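Local coordinates for histidine kinase (Paraburkholderia phymatum, PDB 6NB0), which probably acts as a phosphorelay sensor kinase, passing phosphate from ATP to a histidine side chain of a protein, at residues A[51-56]-A[248-253]; A[55-60]-A[229-234]; A[157-162]-A[196-201]; A[185-190]-A[210-215]. All blocks are in the same frame, centred on the assembly; numbering follows the deposited sequence. Where two conformers were deposited one is given.

Interaction 1 (A[51-56]-A[248-253]); sequences AETALF and SWVLAL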
loop_
_atom_site.group_PDB
_atom_site.type_symbol
_atom_site.label_atom_id
_atom_site.label_comp_id
_atom_site.label_asym_id
_atom_site.label_seq_id
_atom_site.Cartn_x
_atom_site.Cartn_y
_atom_site.Cartn_z
ATOM N N ALA A 51 -1.845 3.099 4.647
ATOM C CA ALA A 51 -1.111 2.583 3.491
ATOM C C ALA A 51 -1.449 1.117 3.219
ATOM O O ALA A 51 -1.578 0.712 2.048
ATOM C CB ALA A 51 0.400 2.771 3.703
ATOM N N GLU A 52 -1.598 0.312 4.283
ATOM C CA GLU A 52 -2.053 -1.075 4.143
ATOM C C GLU A 52 -3.416 -1.142 3.466
ATOM O O GLU A 52 -3.645 -1.969 2.573
ATOM C CB GLU A 52 -2.158 -1.744 5.521
ATOM C CG GLU A 52 -0.842 -1.904 6.280
ATOM C CD GLU A 52 -1.038 -2.602 7.633
ATOM O OE1 GLU A 52 -1.734 -2.047 8.507
ATOM O OE2 GLU A 52 -0.514 -3.724 7.803
ATOM N N THR A 53 -4.361 -0.334 3.952
ATOM C CA THR A 53 -5.688 -0.272 3.353
ATOM C C THR A 53 -5.599 0.016 1.859
ATOM O O THR A 53 -6.275 -0.628 1.049
ATOM C CB THR A 53 -6.538 0.803 4.057
ATOM O OG1 THR A 53 -6.763 0.398 5.407
ATOM C CG2 THR A 53 -7.921 0.922 3.372
ATOM N N ALA A 54 -4.778 1.002 1.486
ATOM C CA ALA A 54 -4.685 1.415 0.090
ATOM C C ALA A 54 -4.001 0.349 -0.744
ATOM O O ALA A 54 -4.350 0.138 -1.919
ATOM C CB ALA A 54 -3.920 2.732 -0.010
ATOM N N LEU A 55 -3.009 -0.310 -0.153
ATOM C CA LEU A 55 -2.335 -1.426 -0.815
ATOM C C LEU A 55 -3.337 -2.503 -1.210
ATOM O O LEU A 55 -3.372 -2.943 -2.366
ATOM C CB LEU A 55 -1.269 -2.003 0.127
ATOM C CG LEU A 55 -0.776 -3.434 -0.065
ATOM C CD1 LEU A 55 -0.229 -3.517 -1.447
ATOM C CD2 LEU A 55 0.327 -3.741 0.946
ATOM N N PHE A 56 -4.131 -2.967 -0.250
ATOM C CA PHE A 56 -5.076 -4.033 -0.539
ATOM C C PHE A 56 -6.151 -3.559 -1.496
ATOM O O PHE A 56 -6.646 -4.350 -2.304
ATOM C CB PHE A 56 -5.701 -4.560 0.755
ATOM C CG PHE A 56 -4.808 -5.513 1.501
ATOM C CD1 PHE A 56 -3.720 -5.043 2.237
ATOM C CD2 PHE A 56 -5.016 -6.881 1.419
ATOM C CE1 PHE A 56 -2.881 -5.917 2.891
ATOM C CE2 PHE A 56 -4.179 -7.760 2.073
ATOM C CZ PHE A 56 -3.107 -7.281 2.808
ATOM N N SER A 248 -17.463 -2.291 -1.518
ATOM C CA SER A 248 -16.716 -1.055 -1.727
ATOM C C SER A 248 -15.221 -1.376 -1.742
ATOM O O SER A 248 -14.739 -2.119 -0.887
ATOM C CB SER A 248 -17.043 -0.060 -0.610
ATOM O OG SER A 248 -18.436 0.276 -0.590
ATOM N N TRP A 249 -14.496 -0.852 -2.739
ATOM C CA TRP A 249 -13.100 -1.263 -2.939
ATOM C C TRP A 249 -12.273 -1.079 -1.682
ATOM O O TRP A 249 -11.380 -1.887 -1.380
ATOM C CB TRP A 249 -12.468 -0.452 -4.062
ATOM C CG TRP A 249 -13.060 -0.670 -5.386
ATOM C CD1 TRP A 249 -14.013 -1.587 -5.730
ATOM C CD2 TRP A 249 -12.721 0.037 -6.580
ATOM N NE1 TRP A 249 -14.287 -1.492 -7.082
ATOM C CE2 TRP A 249 -13.513 -0.496 -7.622
ATOM C CE3 TRP A 249 -11.836 1.085 -6.869
ATOM C CZ2 TRP A 249 -13.434 -0.025 -8.939
ATOM C CZ3 TRP A 249 -11.756 1.546 -8.189
ATOM C CH2 TRP A 249 -12.558 0.998 -9.197
ATOM N N VAL A 250 -12.565 -0.025 -0.923
ATOM C CA VAL A 250 -11.703 0.305 0.202
ATOM C C VAL A 250 -11.750 -0.770 1.285
ATOM O O VAL A 250 -10.849 -0.823 2.120
ATOM C CB VAL A 250 -12.079 1.693 0.773
ATOM C CG1 VAL A 250 -13.437 1.658 1.483
ATOM C CG2 VAL A 250 -10.997 2.197 1.738
ATOM N N LEU A 251 -12.765 -1.640 1.294
ATOM C CA LEU A 251 -12.852 -2.685 2.316
ATOM C C LEU A 251 -12.090 -3.952 1.922
ATOM O O LEU A 251 -12.181 -4.967 2.622
ATOM C CB LEU A 251 -14.327 -3.010 2.622
ATOM C CG LEU A 251 -15.018 -1.889 3.422
ATOM C CD1 LEU A 251 -16.548 -2.002 3.450
ATOM C CD2 LEU A 251 -14.461 -1.774 4.842
ATOM N N ALA A 252 -11.357 -3.907 0.811
ATOM C CA ALA A 252 -10.648 -5.073 0.310
ATOM C C ALA A 252 -9.794 -5.740 1.390
ATOM O O ALA A 252 -9.715 -6.974 1.452
ATOM C CB ALA A 252 -9.779 -4.658 -0.871
ATOM N N LEU A 253 -9.128 -4.941 2.237
ATOM C CA LEU A 253 -8.274 -5.527 3.273
ATOM C C LEU A 253 -9.071 -6.442 4.204
ATOM O O LEU A 253 -8.624 -7.547 4.521
ATOM C CB LEU A 253 -7.565 -4.428 4.073
ATOM C CG LEU A 253 -6.397 -4.896 4.957
ATOM C CD1 LEU A 253 -5.421 -3.737 5.196
ATOM C CD2 LEU A 253 -6.872 -5.402 6.292
HETATM O O HOH W 1 -8.472 -2.198 1.453
#

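Interaction 2 (A[55-60]-A[229-234]); sequences LFMRDH and VLENFA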
loop_
_atom_site.group_PDB
_atom_site.type_symbol
_atom_site.label_atom_id
_atom_site.label_comp_id
_atom_site.label_asym_id
_atom_site.label_seq_id
_atom_site.Cartn_x
_atom_site.Cartn_y
_atom_site.Cartn_z
ATOM N N LEU A 55 -3.009 -0.310 -0.153
ATOM C CA LEU A 55 -2.335 -1.426 -0.815
ATOM C C LEU A 55 -3.337 -2.503 -1.210
ATOM O O LEU A 55 -3.372 -2.943 -2.366
ATOM C CB LEU A 55 -1.269 -2.003 0.127
ATOM C CG LEU A 55 -0.776 -3.434 -0.065
ATOM C CD1 LEU A 55 -0.229 -3.517 -1.447
ATOM C CD2 LEU A 55 0.327 -3.741 0.946
ATOM N N PHE A 56 -4.131 -2.967 -0.250
ATOM C CA PHE A 56 -5.076 -4.033 -0.539
ATOM C C PHE A 56 -6.151 -3.559 -1.496
ATOM O O PHE A 56 -6.646 -4.350 -2.304
ATOM C CB PHE A 56 -5.701 -4.560 0.755
ATOM C CG PHE A 56 -4.808 -5.513 1.501
ATOM C CD1 PHE A 56 -3.720 -5.043 2.237
ATOM C CD2 PHE A 56 -5.016 -6.881 1.419
ATOM C CE1 PHE A 56 -2.881 -5.917 2.891
ATOM C CE2 PHE A 56 -4.179 -7.760 2.073
ATOM C CZ PHE A 56 -3.107 -7.281 2.808
ATOM N N MET A 57 -6.515 -2.270 -1.435
ATOM C CA MET A 57 -7.484 -1.770 -2.409
ATOM C C MET A 57 -6.927 -1.844 -3.828
ATOM O O MET A 57 -7.670 -2.158 -4.763
ATOM C CB MET A 57 -7.911 -0.337 -2.080
ATOM C CG MET A 57 -9.071 0.101 -2.969
ATOM S SD MET A 57 -9.593 1.812 -2.605
ATOM C CE MET A 57 -8.762 2.624 -3.928
ATOM N N ARG A 58 -5.626 -1.571 -4.010
ATOM C CA ARG A 58 -5.040 -1.696 -5.349
ATOM C C ARG A 58 -4.988 -3.150 -5.814
ATOM O O ARG A 58 -5.144 -3.416 -7.011
ATOM C CB ARG A 58 -3.630 -1.096 -5.408
ATOM C CG ARG A 58 -3.428 0.329 -4.814
ATOM C CD ARG A 58 -4.135 1.397 -5.596
ATOM N NE ARG A 58 -3.757 2.797 -5.264
ATOM C CZ ARG A 58 -4.214 3.475 -4.204
ATOM N NH1 ARG A 58 -5.005 2.878 -3.321
ATOM N NH2 ARG A 58 -3.883 4.751 -4.008
ATOM N N ASP A 59 -4.745 -4.092 -4.896
ATOM C CA ASP A 59 -4.837 -5.521 -5.231
ATOM C C ASP A 59 -6.239 -5.877 -5.692
ATOM O O ASP A 59 -6.427 -6.620 -6.665
ATOM C CB ASP A 59 -4.497 -6.380 -4.019
ATOM C CG ASP A 59 -3.029 -6.525 -3.797
ATOM O OD1 ASP A 59 -2.264 -6.175 -4.716
ATOM O OD2 ASP A 59 -2.648 -7.012 -2.709
ATOM N N HIS A 60 -7.237 -5.385 -4.961
ATOM C CA HIS A 60 -8.627 -5.627 -5.315
ATOM C C HIS A 60 -8.930 -5.125 -6.719
ATOM O O HIS A 60 -9.571 -5.819 -7.515
ATOM C CB HIS A 60 -9.524 -4.950 -4.283
ATOM C CG HIS A 60 -10.975 -5.284 -4.437
ATOM N ND1 HIS A 60 -11.501 -6.502 -4.064
ATOM C CD2 HIS A 60 -12.019 -4.551 -4.901
ATOM C CE1 HIS A 60 -12.802 -6.517 -4.313
ATOM N NE2 HIS A 60 -13.143 -5.338 -4.807
ATOM N N VAL A 229 -9.358 9.900 7.326
ATOM C CA VAL A 229 -8.158 9.072 7.321
ATOM C C VAL A 229 -8.015 8.306 6.002
ATOM O O VAL A 229 -6.925 8.240 5.431
ATOM C CB VAL A 229 -8.177 8.099 8.527
ATOM C CG1 VAL A 229 -7.109 7.037 8.405
ATOM C CG2 VAL A 229 -7.996 8.854 9.845
ATOM N N LEU A 230 -9.111 7.735 5.506
ATOM C CA LEU A 230 -9.027 6.938 4.282
ATOM C C LEU A 230 -8.830 7.836 3.052
ATOM O O LEU A 230 -9.170 9.021 3.046
ATOM C CB LEU A 230 -10.285 6.065 4.137
ATOM C CG LEU A 230 -10.550 5.109 5.315
ATOM C CD1 LEU A 230 -11.847 4.286 5.121
ATOM C CD2 LEU A 230 -9.342 4.139 5.573
ATOM N N GLU A 231 -8.294 7.242 1.989
ATOM C CA GLU A 231 -7.999 7.998 0.772
ATOM C C GLU A 231 -9.255 8.634 0.192
ATOM O O GLU A 231 -10.337 8.040 0.206
ATOM C CB GLU A 231 -7.377 7.097 -0.290
ATOM C CG GLU A 231 -5.949 6.670 -0.057
ATOM C CD GLU A 231 -5.487 5.737 -1.170
ATOM O OE1 GLU A 231 -6.179 4.706 -1.400
ATOM O OE2 GLU A 231 -4.461 6.039 -1.818
ATOM N N ASN A 232 -9.089 9.833 -0.369
ATOM C CA ASN A 232 -10.227 10.559 -0.919
ATOM C C ASN A 232 -10.959 9.750 -1.998
ATOM O O ASN A 232 -12.197 9.647 -1.989
ATOM C CB ASN A 232 -9.768 11.904 -1.475
ATOM C CG ASN A 232 -10.929 12.772 -1.919
ATOM O OD1 ASN A 232 -11.386 12.671 -3.052
ATOM N ND2 ASN A 232 -11.408 13.631 -1.025
ATOM N N PHE A 233 -10.235 9.189 -2.955
ATOM C CA PHE A 233 -10.902 8.472 -4.043
ATOM C C PHE A 233 -11.526 7.170 -3.557
ATOM O O PHE A 233 -12.540 6.726 -4.109
ATOM C CB PHE A 233 -9.913 8.194 -5.167
ATOM C CG PHE A 233 -10.441 7.280 -6.234
ATOM C CD1 PHE A 233 -11.219 7.779 -7.266
ATOM C CD2 PHE A 233 -10.149 5.917 -6.207
ATOM C CE1 PHE A 233 -11.706 6.942 -8.259
ATOM C CE2 PHE A 233 -10.635 5.071 -7.196
ATOM C CZ PHE A 233 -11.412 5.585 -8.224
ATOM N N ALA A 234 -10.909 6.542 -2.547
ATOM C CA ALA A 234 -11.497 5.359 -1.919
ATOM C C ALA A 234 -12.806 5.705 -1.217
ATOM O O ALA A 234 -13.797 4.964 -1.308
ATOM C CB ALA A 234 -10.509 4.758 -0.919
#

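Interaction 3 (A[157-162]-A[196-201]); sequences VLALNT and TVTLDA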
loop_
_atom_site.group_PDB
_atom_site.type_symbol
_atom_site.label_atom_id
_atom_site.label_comp_id
_atom_site.label_asym_id
_atom_site.label_seq_id
_atom_site.Cartn_x
_atom_site.Cartn_y
_atom_site.Cartn_z
ATOM N N VAL A 157 -18.742 8.260 18.945
ATOM C CA VAL A 157 -18.539 7.449 20.143
ATOM C C VAL A 157 -18.281 6.020 19.688
ATOM O O VAL A 157 -19.034 5.482 18.865
ATOM C CB VAL A 157 -19.762 7.532 21.077
ATOM C CG1 VAL A 157 -19.604 6.597 22.282
ATOM C CG2 VAL A 157 -19.968 8.992 21.548
ATOM N N LEU A 158 -17.197 5.417 20.178
ATOM C CA LEU A 158 -16.919 4.010 19.918
ATOM C C LEU A 158 -17.322 3.178 21.124
ATOM O O LEU A 158 -17.019 3.541 22.264
ATOM C CB LEU A 158 -15.434 3.778 19.608
ATOM C CG LEU A 158 -14.843 4.543 18.415
ATOM C CD1 LEU A 158 -13.378 4.122 18.180
ATOM C CD2 LEU A 158 -15.685 4.318 17.146
ATOM N N ALA A 159 -17.972 2.039 20.873
ATOM C CA ALA A 159 -18.370 1.135 21.947
ATOM C C ALA A 159 -17.871 -0.252 21.602
ATOM O O ALA A 159 -17.917 -0.671 20.439
ATOM C CB ALA A 159 -19.901 1.106 22.175
ATOM N N LEU A 160 -17.353 -0.943 22.603
ATOM C CA LEU A 160 -16.921 -2.322 22.435
ATOM C C LEU A 160 -17.829 -3.192 23.278
ATOM O O LEU A 160 -17.976 -2.959 24.484
ATOM C CB LEU A 160 -15.457 -2.508 22.837
ATOM C CG LEU A 160 -14.949 -3.957 22.880
ATOM C CD1 LEU A 160 -14.913 -4.612 21.466
ATOM C CD2 LEU A 160 -13.581 -4.000 23.579
ATOM N N ASN A 161 -18.438 -4.186 22.645
ATOM C CA ASN A 161 -19.302 -5.150 23.322
ATOM C C ASN A 161 -18.723 -6.541 23.101
ATOM O O ASN A 161 -18.823 -7.092 21.999
ATOM C CB ASN A 161 -20.732 -5.057 22.791
ATOM C CG ASN A 161 -21.642 -6.108 23.386
ATOM O OD1 ASN A 161 -21.471 -6.511 24.534
ATOM N ND2 ASN A 161 -22.616 -6.560 22.603
ATOM N N THR A 162 -18.117 -7.111 24.140
ATOM C CA THR A 162 -17.544 -8.434 23.982
ATOM C C THR A 162 -17.500 -9.104 25.343
ATOM O O THR A 162 -17.271 -8.424 26.354
ATOM C CB THR A 162 -16.138 -8.411 23.366
ATOM O OG1 THR A 162 -15.693 -9.758 23.175
ATOM C CG2 THR A 162 -15.118 -7.665 24.255
ATOM N N THR A 196 -22.946 6.605 17.446
ATOM C CA THR A 196 -22.214 5.539 18.122
ATOM C C THR A 196 -21.907 4.409 17.139
ATOM O O THR A 196 -22.821 3.858 16.520
ATOM C CB THR A 196 -23.013 4.993 19.306
ATOM O OG1 THR A 196 -23.254 6.055 20.232
ATOM C CG2 THR A 196 -22.237 3.867 20.009
ATOM N N VAL A 197 -20.628 4.067 17.017
ATOM C CA VAL A 197 -20.166 2.899 16.261
ATOM C C VAL A 197 -19.823 1.794 17.250
ATOM O O VAL A 197 -19.016 1.998 18.160
ATOM C CB VAL A 197 -18.956 3.248 15.375
ATOM C CG1 VAL A 197 -18.382 1.976 14.702
ATOM C CG2 VAL A 197 -19.366 4.290 14.303
ATOM N N THR A 198 -20.446 0.627 17.099
ATOM C CA THR A 198 -20.258 -0.463 18.051
ATOM C C THR A 198 -19.501 -1.597 17.373
ATOM O O THR A 198 -19.905 -2.055 16.297
ATOM C CB THR A 198 -21.607 -0.967 18.573
ATOM O OG1 THR A 198 -22.262 0.077 19.302
ATOM C CG2 THR A 198 -21.432 -2.216 19.460
ATOM N N LEU A 199 -18.410 -2.044 18.005
ATOM C CA LEU A 199 -17.726 -3.274 17.627
ATOM C C LEU A 199 -18.200 -4.384 18.561
ATOM O O LEU A 199 -17.986 -4.299 19.780
ATOM C CB LEU A 199 -16.209 -3.086 17.731
ATOM C CG LEU A 199 -15.330 -4.333 17.530
ATOM C CD1 LEU A 199 -15.575 -4.951 16.164
ATOM C CD2 LEU A 199 -13.864 -3.947 17.672
ATOM N N ASP A 200 -18.889 -5.383 18.008
ATOM C CA ASP A 200 -19.292 -6.591 18.737
ATOM C C ASP A 200 -18.322 -7.703 18.365
ATOM O O ASP A 200 -18.038 -7.883 17.178
ATOM C CB ASP A 200 -20.702 -7.051 18.347
ATOM C CG ASP A 200 -21.784 -6.168 18.889
ATOM O OD1 ASP A 200 -21.525 -5.415 19.838
ATOM O OD2 ASP A 200 -22.911 -6.249 18.371
ATOM N N ALA A 201 -17.840 -8.467 19.347
ATOM C CA ALA A 201 -16.916 -9.551 18.997
ATOM C C ALA A 201 -17.061 -10.704 19.972
ATOM O O ALA A 201 -17.190 -10.485 21.177
ATOM C CB ALA A 201 -15.461 -9.079 18.992
HETATM O O HOH W 2 -24.321 -4.703 20.243
#

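Interaction 4 (A[185-190]-A[210-215]); sequences TFAVEA and ATVSWQ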
loop_
_atom_site.group_PDB
_atom_site.type_symbol
_atom_site.label_atom_id
_atom_site.label_comp_id
_atom_site.label_asym_id
_atom_site.label_seq_id
_atom_site.Cartn_x
_atom_site.Cartn_y
_atom_site.Cartn_z
ATOM N N THR A 185 -12.821 1.900 11.333
ATOM C CA THR A 185 -12.544 3.199 10.704
ATOM C C THR A 185 -13.531 3.491 9.571
ATOM O O THR A 185 -13.984 4.634 9.402
ATOM C CB THR A 185 -11.105 3.209 10.184
ATOM O OG1 THR A 185 -10.205 3.120 11.300
ATOM C CG2 THR A 185 -10.794 4.493 9.412
ATOM N N PHE A 186 -13.863 2.478 8.773
ATOM C CA PHE A 186 -14.833 2.691 7.695
ATOM C C PHE A 186 -16.163 3.189 8.252
ATOM O O PHE A 186 -16.776 4.130 7.716
ATOM C CB PHE A 186 -15.028 1.387 6.904
ATOM C CG PHE A 186 -16.020 1.525 5.763
ATOM C CD1 PHE A 186 -17.362 1.317 5.966
ATOM C CD2 PHE A 186 -15.581 1.910 4.501
ATOM C CE1 PHE A 186 -18.285 1.489 4.919
ATOM C CE2 PHE A 186 -16.476 2.080 3.449
ATOM C CZ PHE A 186 -17.824 1.858 3.654
ATOM N N ALA A 187 -16.649 2.535 9.313
ATOM C CA ALA A 187 -17.921 2.939 9.906
ATOM C C ALA A 187 -17.833 4.360 10.432
ATOM O O ALA A 187 -18.756 5.163 10.227
ATOM C CB ALA A 187 -18.308 1.959 11.024
ATOM N N VAL A 188 -16.694 4.708 11.056
ATOM C CA VAL A 188 -16.491 6.070 11.551
ATOM C C VAL A 188 -16.523 7.063 10.392
ATOM O O VAL A 188 -17.169 8.115 10.477
ATOM C CB VAL A 188 -15.171 6.165 12.342
ATOM C CG1 VAL A 188 -14.843 7.634 12.659
ATOM C CG2 VAL A 188 -15.300 5.342 13.646
ATOM N N GLU A 189 -15.833 6.734 9.282
ATOM C CA GLU A 189 -15.828 7.638 8.125
ATOM C C GLU A 189 -17.232 7.856 7.599
ATOM O O GLU A 189 -17.571 8.951 7.120
ATOM C CB GLU A 189 -14.923 7.082 7.011
ATOM C CG GLU A 189 -13.412 7.197 7.291
ATOM C CD GLU A 189 -12.841 8.556 6.888
ATOM O OE1 GLU A 189 -13.599 9.549 6.875
ATOM O OE2 GLU A 189 -11.632 8.638 6.601
ATOM N N ALA A 190 -18.070 6.833 7.702
ATOM C CA ALA A 190 -19.459 6.904 7.274
ATOM C C ALA A 190 -20.411 7.218 8.428
ATOM O O ALA A 190 -21.567 6.766 8.425
ATOM C CB ALA A 190 -19.852 5.592 6.591
ATOM N N ALA A 210 -16.616 -10.803 14.352
ATOM C CA ALA A 210 -16.522 -9.385 14.698
ATOM C C ALA A 210 -17.482 -8.626 13.799
ATOM O O ALA A 210 -17.423 -8.770 12.571
ATOM C CB ALA A 210 -15.098 -8.851 14.513
ATOM N N THR A 211 -18.366 -7.829 14.403
ATOM C CA THR A 211 -19.372 -7.081 13.660
ATOM C C THR A 211 -19.308 -5.632 14.103
ATOM O O THR A 211 -19.259 -5.355 15.306
ATOM C CB THR A 211 -20.779 -7.644 13.899
ATOM O OG1 THR A 211 -20.835 -8.983 13.395
ATOM C CG2 THR A 211 -21.819 -6.787 13.186
ATOM N N VAL A 212 -19.279 -4.717 13.138
ATOM C CA VAL A 212 -19.391 -3.289 13.417
ATOM C C VAL A 212 -20.780 -2.863 12.959
ATOM O O VAL A 212 -21.183 -3.169 11.832
ATOM C CB VAL A 212 -18.278 -2.483 12.724
ATOM C CG1 VAL A 212 -18.554 -1.003 12.829
ATOM C CG2 VAL A 212 -16.906 -2.797 13.343
ATOM N N SER A 213 -21.545 -2.228 13.854
ATOM C CA SER A 213 -22.889 -1.788 13.525
ATOM C C SER A 213 -23.050 -0.322 13.894
ATOM O O SER A 213 -22.530 0.137 14.916
ATOM C CB SER A 213 -23.964 -2.637 14.223
ATOM O OG SER A 213 -23.858 -2.574 15.631
ATOM N N TRP A 214 -23.761 0.415 13.041
ATOM C CA TRP A 214 -23.880 1.856 13.247
ATOM C C TRP A 214 -24.965 2.418 12.352
ATOM O O TRP A 214 -25.305 1.830 11.319
ATOM C CB TRP A 214 -22.541 2.565 12.963
ATOM C CG TRP A 214 -22.219 2.837 11.517
ATOM C CD1 TRP A 214 -22.175 4.065 10.909
ATOM C CD2 TRP A 214 -21.833 1.876 10.505
ATOM N NE1 TRP A 214 -21.801 3.929 9.581
ATOM C CE2 TRP A 214 -21.597 2.600 9.308
ATOM C CE3 TRP A 214 -21.680 0.484 10.490
ATOM C CZ2 TRP A 214 -21.196 1.975 8.115
ATOM C CZ3 TRP A 214 -21.284 -0.136 9.305
ATOM C CH2 TRP A 214 -21.051 0.605 8.137
ATOM N N GLN A 215 -25.527 3.553 12.774
ATOM C CA GLN A 215 -26.447 4.302 11.927
ATOM C C GLN A 215 -25.631 5.137 10.945
ATOM O O GLN A 215 -24.929 6.070 11.344
ATOM C CB GLN A 215 -27.368 5.180 12.778
ATOM C CG GLN A 215 -28.670 5.485 12.079
ATOM C CD GLN A 215 -29.595 4.279 12.020
ATOM O OE1 GLN A 215 -30.430 4.171 11.122
ATOM N NE2 GLN A 215 -29.457 3.370 12.985
#

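Interaction 1 (A[51-56]-A[248-253])
Phe56 keeps its CG next to the backbone N (chi1 -79°), while Leu253 swings its CG anti to the backbone N (chi1 -166°), and these two settings lay the leucine across one face of the phenylalanine ring. Leu253 CG stands 4.0 Å from the centroid of the Phe56 ring, 20° off its normal, a CH-pi contact displaced toward the rim. The CD1 branch of Leu253 stays above the same face and reaches out over the rim, 3.7 Å from Phe56 CD1, and also meets the backbone carbonyl of Glu52. One residue earlier, Ala252 presses its CB onto Phe56 O at 3.5 Å.

At the other end, the methyl of Thr53 does the touching: its CG2 lies 3.6 Å from Val250 O and 3.7 Å from Val250 CG2, while its hydroxyl turns back to Arg49 O of its own helix. One water joins the two backbones with three bonds. It donates to Thr53 O (2.7 Å) and Val250 O (2.8 Å) and accepts from Leu253 N (2.9 Å), thereby serving an amide in the first turn of helix 252-260.

The contact docks helix 44-68, probably a dimerisation helix as in other HisKA kinases, against what is probably the catalytic domain. Helix 173-189 closes one flank through Trp181, Leu182 and Phe186, strand 264-267 backs Leu251, and Ala51 packs on Ala51 of the second subunit.

Interaction 2 (A[55-60]-A[229-234])
Arg58 and Glu231 meet in an end-on, bidentate salt bridge between the HisKA helix 44-68 and the turn that leads into helix 232-238 of what is probably a Bergerat-type catalytic domain. This is the tight part of the contact. Arg58 NH1 donates to Glu231 OE1 at 2.9 Å and Arg58 NH2 to Glu231 OE2 at 2.6 Å, each oxygen using its syn lone pair. Guanidinium and carboxylate are 21° from coplanar, and both bonds lie close to the guanidinium plane, which fixes the rotation of the two groups. The arginine is shared across the dimer as well: NH2 also binds Glu122 and NE binds Asp59, both of the second subunit. Arg58 probably offsets the repulsion between Glu231 and that Glu122.

Met57 supplies the apolar half. The packing loosens toward Phe233, which is partly exposed and modelled in two conformers. In the one given, its ring edge faces the methionine methyl, turned that way by chi3 (100°), with Met57 CE 4.2 Å from Phe233 CD2, a tentative contact. The methionine chain is extended as far as the sulfur, which rests more closely against a buried alanine: Met57 SD lies 3.5 Å from Ala234 CB.

Interaction 3 (A[157-162]-A[196-201])
Strands 157-161 and 196-204 are the parallel pair of a beta-alpha-beta crossover, joined by a connection that includes helix 173-189, and they form one side of the mixed sheet in what is probably the catalytic domain. Within the two segments the first bond is Val197 N to Val157 O, 2.8 Å. The bonding then passes from strand to strand through Ala159, Val197 and Leu199, with Asn161 N giving to Leu199 O at 2.9 Å and Ala201 N to Asn161 O at 3.1 Å. The intervening residues Thr198 and Asp200 turn their backbone bonds to strand 207-214 instead.

On one face, leucines and valine lie side by side and point the same way. Leu158 reaches over with CD2, 3.9 Å from Val197 CB, and Leu160 CD1 comes to 4.0 Å from Leu199 CG; helices 135-154 and 173-189 cover this layer.

The other face is more polar. In the conformer given, Asn161, its CG anti to the backbone N (chi1 176°), brings ND2 to 3.2 Å from Asp200 OD1. The donor approaches from 64° above the carboxylate plane, and amide and carboxylate stand almost perpendicular. A water donates to Asp200 OD2 at 2.8 Å and accepts a weak bond from Asn161 ND2. Where the strand 157-161 has ended, Thr162 OG1 donates to Ala201 O at 2.6 Å, from 40° above the carbonyl plane, and itself accepts from Leu164 N.

Regular backbone bonds thus set the register and the aliphatic face seals the sheet against its helices; the Asn161-Asp200 pair is a tentative addition.

Interaction 4 (A[185-190]-A[210-215])
Ala187 points its methyl straight down on the indole of Trp214, a contact where helix 173-189 packs on the sheet of what is probably a Bergerat-type alpha/beta sandwich. Helix and strand run nearly parallel, and the axes of segments 185-189 and 210-214 approach to 9.0 Å. Ala187 CB sits 3.6 Å from the centroid of the six-membered ring of Trp214 and 14° off its normal, a CH-pi contact over the middle of the face.

The tryptophan is brought there by a chi1 of 81°, which places CG between the backbone N and the carbonyl carbon and folds the indole toward the last turn of the helix. Two residues back on the same strand, Val212 aims its CG1 at the same methyl: the pair Val212 CG1 and Ala187 CB, at 3.5 Å, is tighter than usual for two carbons. Ala187 is thus met by both Val212 and Trp214.

Other contacts are looser. The Phe186 ring turns its edge to Trp214 CH2, its CE1 at 4.3 Å, and Ala190 CB comes to 4.1 Å from Trp214 CZ2. Val197 of strand 196-204 and Leu278 of strand 276-283 add to the packing. The pyrrole nitrogen lies near two carbonyls. Ala187 O, 3.3 Å from Trp214 NE1, makes too poor an angle and is bound by Ser191 OG. The buried N-H is instead satisfied by the first residue beyond the helix: Trp214 NE1 donates to Ala190 O at 3.1 Å, with the oxygen in the indole plane but the donor 66° above the carbonyl plane.

How the interactions relate
Interactions 1 and 2 are neighbours on helix 44-68, their centres 4 Å apart; they share Leu55 and Phe56, and both touch the second subunit. Their far segments lie on helices 232-238 and 252-260, successive in the chain. Interactions 3 and 4, 9 Å apart, belong to the sheet and its covering helix, interaction 3 at the sheet's edge; their segments alternate along the chain, nested inside the loops closed by the first two. The centres of the two groups are 15 to 24 Å apart. Phe186 packs on Val250 and Leu251, and Glu189 takes the backbone of Val229 and Leu230. Interaction 4 thus connects by packing to helix 44-68, probably the dimerisation helix.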